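Local coordinates for D-mandelate dehydrogenase (PDB 2W2K), which probably oxidises D-mandelate reversibly with a nicotinamide cofactor, as a member of the D-isomer specific 2-hydroxyacid dehydrogenase family, at residues Y67-A71 with D72-H76. Numbering follows the deposited sequence.
Sequences YPWNA and DLISH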
loop_
_atom_site.group_PDB
_atom_site.type_symbol
_atom_site.label_atom_id
_atom_site.label_comp_id
_atom_site.label_asym_id
_atom_site.label_seq_id
_atom_site.Cartn_x
_atom_site.Cartn_y
_atom_site.Cartn_z
ATOM N N TYR B 67 31.427 -9.360 -13.115
ATOM C CA TYR B 67 31.350 -7.912 -13.370
ATOM C C TYR B 67 32.717 -7.202 -13.119
ATOM O O TYR B 67 33.490 -7.641 -12.260
ATOM C CB TYR B 67 30.287 -7.225 -12.497
ATOM C CG TYR B 67 28.814 -7.618 -12.628
ATOM C CD1 TYR B 67 28.337 -8.449 -13.657
ATOM C CD2 TYR B 67 27.887 -7.136 -11.693
ATOM C CE1 TYR B 67 26.945 -8.794 -13.734
ATOM C CE2 TYR B 67 26.533 -7.461 -11.762
ATOM C CZ TYR B 67 26.068 -8.293 -12.781
ATOM O OH TYR B 67 24.725 -8.598 -12.809
ATOM N N PRO B 68 33.004 -6.114 -13.861
ATOM C CA PRO B 68 32.214 -5.544 -14.961
ATOM C C PRO B 68 32.482 -6.260 -16.288
ATOM O O PRO B 68 33.570 -6.852 -16.473
ATOM C CB PRO B 68 32.733 -4.099 -15.046
ATOM C CG PRO B 68 34.197 -4.218 -14.645
ATOM C CD PRO B 68 34.222 -5.311 -13.588
ATOM N N TRP B 69 31.494 -6.211 -17.181
ATOM C CA TRP B 69 31.681 -6.556 -18.599
ATOM C C TRP B 69 32.247 -5.309 -19.307
ATOM O O TRP B 69 31.554 -4.608 -20.061
ATOM C CB TRP B 69 30.360 -7.115 -19.223
ATOM C CG TRP B 69 30.116 -8.580 -18.828
ATOM C CD1 TRP B 69 29.858 -9.066 -17.554
ATOM C CD2 TRP B 69 30.135 -9.740 -19.693
ATOM N NE1 TRP B 69 29.717 -10.438 -17.588
ATOM C CE2 TRP B 69 29.887 -10.876 -18.879
ATOM C CE3 TRP B 69 30.361 -9.931 -21.066
ATOM C CZ2 TRP B 69 29.852 -12.189 -19.400
ATOM C CZ3 TRP B 69 30.306 -11.251 -21.588
ATOM C CH2 TRP B 69 30.062 -12.350 -20.748
ATOM N N ASN B 70 33.521 -5.023 -19.015
ATOM C CA ASN B 70 34.226 -3.882 -19.613
ATOM C C ASN B 70 34.846 -4.209 -20.981
ATOM O O ASN B 70 34.793 -5.364 -21.442
ATOM C CB ASN B 70 35.285 -3.279 -18.631
ATOM C CG ASN B 70 36.364 -4.282 -18.178
ATOM O OD1 ASN B 70 36.472 -5.403 -18.681
ATOM N ND2 ASN B 70 37.187 -3.857 -17.220
ATOM N N ALA B 71 35.432 -3.198 -21.623
ATOM C CA ALA B 71 36.138 -3.382 -22.907
ATOM C C ALA B 71 37.214 -4.493 -22.888
ATOM O O ALA B 71 37.324 -5.264 -23.868
ATOM C CB ALA B 71 36.752 -2.053 -23.372
ATOM N N ASP B 72 38.019 -4.561 -21.814
ATOM C CA ASP B 72 39.090 -5.584 -21.714
ATOM C C ASP B 72 38.541 -7.023 -21.675
ATOM O O ASP B 72 39.061 -7.894 -22.366
ATOM C CB ASP B 72 40.041 -5.351 -20.523
ATOM C CG ASP B 72 41.310 -6.242 -20.592
ATOM O OD1 ASP B 72 42.076 -6.149 -21.582
ATOM O OD2 ASP B 72 41.545 -7.043 -19.671
ATOM N N LEU B 73 37.519 -7.260 -20.844
ATOM C CA LEU B 73 36.830 -8.571 -20.800
ATOM C C LEU B 73 36.247 -8.946 -22.183
ATOM O O LEU B 73 36.469 -10.070 -22.695
ATOM C CB LEU B 73 35.739 -8.549 -19.702
ATOM C CG LEU B 73 34.936 -9.841 -19.413
ATOM C CD1 LEU B 73 34.399 -9.869 -18.013
ATOM C CD2 LEU B 73 33.777 -10.011 -20.428
ATOM N N ILE B 74 35.500 -8.013 -22.767
ATOM C CA ILE B 74 34.815 -8.206 -24.063
ATOM C C ILE B 74 35.787 -8.530 -25.225
ATOM O O ILE B 74 35.448 -9.311 -26.143
ATOM C CB ILE B 74 33.890 -6.972 -24.372
ATOM C CG1 ILE B 74 32.674 -6.970 -23.414
ATOM C CG2 ILE B 74 33.433 -6.917 -25.828
ATOM C CD1 ILE B 74 31.854 -5.655 -23.397
ATOM N N SER B 75 36.989 -7.951 -25.167
ATOM C CA SER B 75 38.025 -8.172 -26.185
ATOM C C SER B 75 38.463 -9.647 -26.304
ATOM O O SER B 75 39.063 -10.041 -27.317
ATOM C CB SER B 75 39.255 -7.260 -25.955
ATOM O OG SER B 75 40.129 -7.778 -24.948
ATOM N N HIS B 76 38.171 -10.458 -25.288
ATOM C CA HIS B 76 38.579 -11.876 -25.307
ATOM C C HIS B 76 37.435 -12.855 -25.616
ATOM O O HIS B 76 37.643 -14.051 -25.532
ATOM C CB HIS B 76 39.256 -12.267 -23.986
ATOM C CG HIS B 76 40.487 -11.456 -23.691
ATOM N ND1 HIS B 76 41.589 -11.455 -24.520
ATOM C CD2 HIS B 76 40.771 -10.593 -22.687
ATOM C CE1 HIS B 76 42.506 -10.636 -24.031
ATOM N NE2 HIS B 76 42.034 -10.100 -22.921
#
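Asn70 and Leu73 meet at the start of helix 71-74 in a textbook N-cap, where a side-chain oxygen accepts from a backbone amide of the first turn. This short helix lies in the chain between strands 54-57 and 83-86, neighbours in the parallel five-stranded sheet. With chi1 at 59°, CG of Asn70 lies between its own backbone N and carbonyl carbon, which swings OD1 over the opening turn. There Asn70 OD1 accepts from Leu73 N at 3.0 Å, an almost straight bond whose donor is tilted 29° from the carbonyl plane. Backbone bonds carry the turn on, Ile74 N donating to Asn70 O and Ser75 N to Ala71 O. A lysine in place of Asn70 would remove the accepting oxygen and would probably leave Leu73 N without its cap.

Leu73 can be followed outward from this bond. Its CB rests 3.4 Å from Asn70 OD1; CG, anti to the backbone N, directs the two methyls back past the cap. CD1 of Leu73 reaches Pro68 O at 3.5 Å, whereas CD2 sits over one face of the Trp69 indole, 3.8 Å from the centroid of the six-membered ring, in a CH-pi contact. Phe40 and His37 of helix 37-45 also touch Leu73, and Trp93 meets the indole edge-to-face. Farther along, Ser75 OG donates to Asp72 O at 2.8 Å. Polar capping and apolar contact thus converge on one leucine: its amide is held by Asn70 while its CD2 methyl lies on Trp69, fastening this short helix to the loop that leads into it.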